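Local coordinates for 4-hydroxy-tetrahydrodipicolinate synthase (Thermotoga maritima, PDB 1O5K), which probably condenses pyruvate with aspartate semialdehyde to give 4-hydroxy-tetrahydrodipicolinate, a step of lysine biosynthesis, at residues A[121-124]-A[125-128]; A[144-147]-A[148-151]. One frame throughout, in Å; residues are numbered along the deposited sequence. Where two conformers were deposited one is given.

In the fold
Both contacts are local turns at the start of helices in one TIM barrel, and they follow one another along the chain. Contact 1 opens helix 123-134, which links strand 110-114 to the neighbouring parallel strand 141-144; contact 2 begins where strand 141-144 ends and runs into the short helix 147-150. Their centres lie about 14 Å apart and their nearest atoms about 6 Å, so they do not touch. Contact 2 sits nearer the middle of the chain, where Tyr144 is the predicted proton donor/acceptor, while contact 1 lies farther out. Each also meets the second subunit, so both take part in the contact between two subunits of the tetramer.

Contact 1. Residues A[121-124]-A[125-128]; sequences PTQE and GLYQ
Thr122 starts the helix by turning its hydroxyl back to the backbone of Gly125: OG1 accepts from Gly125 N at 3.1 Å. With chi1 at 65°, OG1 sits between the backbone N and the carbonyl carbon of its own residue, where it can reach that first-turn N-H. The regular i to i+4 bonds follow, Thr122 O taking Leu126 N at 2.9 Å, and Gln123 O and Glu124 O taking Tyr127 N and Gln128 N.

One side-chain bond runs along the helix surface. Gln128 has two conformers; in one of them it lies beside Glu124, pointing the same way, and its NE2 gives a nearly straight bond of 3.2 Å to Glu124 OE2 (172° at the hydrogen). There the acceptor lies in the Gln128 amide plane, although carboxylate and amide are turned 53° apart. This bond may not be permanent, and the carboxylate's rotation is restrained mainly through its other oxygen, OE1, by a salt bridge with Arg161.

Apolar contact is made by Leu126, whose CD2 meets Pro121 CG at 3.7 Å with the two side chains crossing at about a right angle.

Leu126 CD1 also packs alongside a polar group, the amide of Gln123, 3.8 Å from its NE2; that amide bonds to Asn153, Leu155 and Thr158.

Together these make a threonine N-cap on the helix of a beta-alpha-beta unit in the TIM barrel.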
loop_
_atom_site.group_PDB
_atom_site.type_symbol
_atom_site.label_atom_id
_atom_site.label_comp_id
_atom_site.label_asym_id
_atom_site.label_seq_id
_atom_site.Cartn_x
_atom_site.Cartn_y
_atom_site.Cartn_z
ATOM N N PRO A 121 14.969 -12.535 3.916
ATOM C CA PRO A 121 14.982 -13.717 4.793
ATOM C C PRO A 121 13.665 -13.828 5.594
ATOM O O PRO A 121 12.979 -12.821 5.876
ATOM C CB PRO A 121 16.150 -13.468 5.715
ATOM C CG PRO A 121 16.460 -12.035 5.611
ATOM C CD PRO A 121 15.959 -11.502 4.299
ATOM N N THR A 122 13.348 -15.039 5.954
ATOM C CA THR A 122 12.242 -15.310 6.833
ATOM C C THR A 122 12.561 -14.759 8.239
ATOM O O THR A 122 13.712 -14.429 8.543
ATOM C CB THR A 122 11.972 -16.775 6.881
ATOM O OG1 THR A 122 13.066 -17.467 7.476
ATOM C CG2 THR A 122 11.752 -17.377 5.434
ATOM N N GLN A 123 11.535 -14.682 9.090
ATOM C CA GLN A 123 11.730 -14.219 10.457
ATOM C C GLN A 123 12.732 -15.134 11.190
ATOM O O GLN A 123 13.627 -14.664 11.880
ATOM C CB GLN A 123 10.400 -14.130 11.215
ATOM C CG GLN A 123 9.463 -13.100 10.592
ATOM C CD GLN A 123 9.997 -11.712 10.642
ATOM O OE1 GLN A 123 10.223 -11.193 11.728
ATOM N NE2 GLN A 123 10.205 -11.089 9.483
ATOM N N GLU A 124 12.588 -16.439 11.011
ATOM C CA GLU A 124 13.566 -17.376 11.560
ATOM C C GLU A 124 14.997 -17.131 11.040
ATOM O O GLU A 124 15.943 -17.231 11.788
ATOM C CB GLU A 124 13.126 -18.816 11.298
ATOM C CG GLU A 124 14.053 -19.902 11.832
ATOM C CD GLU A 124 14.186 -19.908 13.338
ATOM O OE1 GLU A 124 13.332 -19.320 14.043
ATOM O OE2 GLU A 124 15.154 -20.546 13.840
ATOM N N GLY A 125 15.111 -16.848 9.744
ATOM C CA GLY A 125 16.376 -16.493 9.118
ATOM C C GLY A 125 16.996 -15.291 9.780
ATOM O O GLY A 125 18.202 -15.266 10.039
ATOM N N LEU A 126 16.179 -14.265 10.040
ATOM C CA LEU A 126 16.683 -13.108 10.760
ATOM C C LEU A 126 17.197 -13.459 12.152
ATOM O O LEU A 126 18.243 -13.015 12.570
ATOM C CB LEU A 126 15.592 -12.044 10.894
ATOM C CG LEU A 126 15.190 -11.418 9.587
ATOM C CD1 LEU A 126 13.939 -10.540 9.771
ATOM C CD2 LEU A 126 16.363 -10.555 9.006
ATOM N N TYR A 127 16.440 -14.245 12.885
ATOM C CA TYR A 127 16.898 -14.708 14.179
ATOM C C TYR A 127 18.230 -15.428 14.051
ATOM O O TYR A 127 19.167 -15.120 14.809
ATOM C CB TYR A 127 15.851 -15.619 14.788
ATOM C CG TYR A 127 16.244 -16.188 16.107
ATOM C CD1 TYR A 127 16.191 -15.418 17.257
ATOM C CD2 TYR A 127 16.638 -17.486 16.213
ATOM C CE1 TYR A 127 16.536 -15.978 18.512
ATOM C CE2 TYR A 127 17.010 -18.057 17.450
ATOM C CZ TYR A 127 16.955 -17.284 18.598
ATOM O OH TYR A 127 17.278 -17.873 19.832
ATOM N N GLN A 128 18.316 -16.395 13.122
ATOM C CA GLN A 128 19.549 -17.162 12.948
ATOM C C GLN A 128 20.755 -16.301 12.548
ATOM O O GLN A 128 21.873 -16.582 12.991
ATOM C CB GLN A 128 19.335 -18.356 11.995
ATOM C CG GLN A 128 18.454 -19.434 12.574
ATOM C CD GLN A 128 19.089 -20.163 13.731
ATOM O OE1 GLN A 128 20.307 -20.144 13.886
ATOM N NE2 GLN A 128 18.269 -20.822 14.542
#

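Contact 2. Residues A[144-147]-A[148-151]; sequences YNVP and GRTG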
loop_
_atom_site.group_PDB
_atom_site.type_symbol
_atom_site.label_atom_id
_atom_site.label_comp_id
_atom_site.label_asym_id
_atom_site.label_seq_id
_atom_site.Cartn_x
_atom_site.Cartn_y
_atom_site.Cartn_z
ATOM N N TYR A 144 19.030 -3.167 12.974
ATOM C CA TYR A 144 18.479 -2.014 12.238
ATOM C C TYR A 144 17.409 -2.489 11.261
ATOM O O TYR A 144 17.690 -3.226 10.314
ATOM C CB TYR A 144 19.613 -1.315 11.556
ATOM C CG TYR A 144 19.253 -0.157 10.606
ATOM C CD1 TYR A 144 18.084 0.590 10.780
ATOM C CD2 TYR A 144 20.112 0.184 9.594
ATOM C CE1 TYR A 144 17.791 1.626 9.931
ATOM C CE2 TYR A 144 19.842 1.229 8.724
ATOM C CZ TYR A 144 18.682 1.934 8.906
ATOM O OH TYR A 144 18.343 2.965 8.088
ATOM N N ASN A 145 16.182 -2.058 11.534
ATOM C CA ASN A 145 15.002 -2.403 10.772
ATOM C C ASN A 145 14.553 -1.231 9.940
ATOM O O ASN A 145 14.262 -0.159 10.460
ATOM C CB ASN A 145 13.882 -2.846 11.718
ATOM C CG ASN A 145 12.699 -3.383 10.988
ATOM O OD1 ASN A 145 12.846 -4.245 10.113
ATOM N ND2 ASN A 145 11.510 -2.873 11.312
ATOM N N VAL A 146 14.534 -1.447 8.635
ATOM C CA VAL A 146 14.207 -0.358 7.650
ATOM C C VAL A 146 13.602 -0.989 6.401
ATOM O O VAL A 146 14.230 -1.062 5.319
ATOM C CB VAL A 146 15.423 0.564 7.395
ATOM C CG1 VAL A 146 16.664 -0.106 6.840
ATOM C CG2 VAL A 146 15.015 1.743 6.506
ATOM N N PRO A 147 12.365 -1.491 6.556
ATOM C CA PRO A 147 11.721 -2.301 5.486
ATOM C C PRO A 147 11.597 -1.613 4.146
ATOM O O PRO A 147 11.675 -2.245 3.108
ATOM C CB PRO A 147 10.346 -2.621 6.061
ATOM C CG PRO A 147 10.190 -1.848 7.290
ATOM C CD PRO A 147 11.539 -1.447 7.780
ATOM N N GLY A 148 11.447 -0.299 4.156
ATOM C CA GLY A 148 11.356 0.445 2.899
ATOM C C GLY A 148 12.611 0.375 2.032
ATOM O O GLY A 148 12.531 0.483 0.781
ATOM N N ARG A 149 13.751 0.142 2.664
ATOM C CA ARG A 149 15.019 -0.070 1.958
ATOM C C ARG A 149 15.386 -1.552 1.731
ATOM O O ARG A 149 16.018 -1.851 0.732
ATOM C CB ARG A 149 16.179 0.583 2.663
ATOM C CG ARG A 149 16.139 2.083 2.705
ATOM C CD ARG A 149 17.368 2.674 3.381
ATOM N NE ARG A 149 17.398 4.151 3.431
ATOM C CZ ARG A 149 18.084 4.916 2.584
ATOM N NH1 ARG A 149 18.107 6.256 2.696
ATOM N NH2 ARG A 149 18.734 4.342 1.617
ATOM N N THR A 150 15.043 -2.433 2.677
ATOM C CA THR A 150 15.532 -3.810 2.666
ATOM C C THR A 150 14.606 -4.813 2.035
ATOM O O THR A 150 15.070 -5.878 1.553
ATOM C CB THR A 150 15.751 -4.292 4.115
ATOM O OG1 THR A 150 14.476 -4.229 4.803
ATOM C CG2 THR A 150 16.741 -3.384 4.823
ATOM N N GLY A 151 13.300 -4.517 2.050
ATOM C CA GLY A 151 12.293 -5.472 1.623
ATOM C C GLY A 151 11.856 -6.470 2.695
ATOM O O GLY A 151 11.105 -7.412 2.400
HETATM O O HOH W 1 14.549 -4.004 7.451
#
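Val146 touches both Arg149 and Thr150, one methyl to each, as the chain turns into helix 147-150. From its CB the side chain forks. CG1, held between the backbone N and the carbonyl carbon (chi1 60°), reaches Thr150 CG2 at 3.8 Å; it also lies over one face of the Tyr144 ring, 3.5 Å above the plane and offset toward the rim. CG2, the branch opposite the backbone N, rests against the aliphatic part of Arg149, 4.0 Å from its CG and as far from its CD. Beyond that the arginine runs extended, and its guanidinium leaves the turn: NH1 bonds to Asn263 O and NH2 to Tyr118 O of the second subunit.

The valine's carbonyl oxygen takes two backbone donors. Thr150 N approaches in the carbonyl plane at 3.1 Å, whereas Arg149 N comes in at 3.0 Å from 42° above it. Pro147 O then accepts from Gly151 N, and Gly151, with phi at 84°, takes the chain out of the helix.

On the amide side of Val146 a water ties the turn together. It accepts from Val146 N at 2.8 Å and from Thr150 OG1 at 2.7 Å, and donates to Asn145 OD1. Thr150 OG1 is also bonded to Val152 N, so the hydroxyl has a partner at each role.

Val146 thus holds the N-cap position of a single-turn helix that follows strand 141-144 of the TIM barrel, two residues after Tyr144, the predicted catalytic proton donor/acceptor.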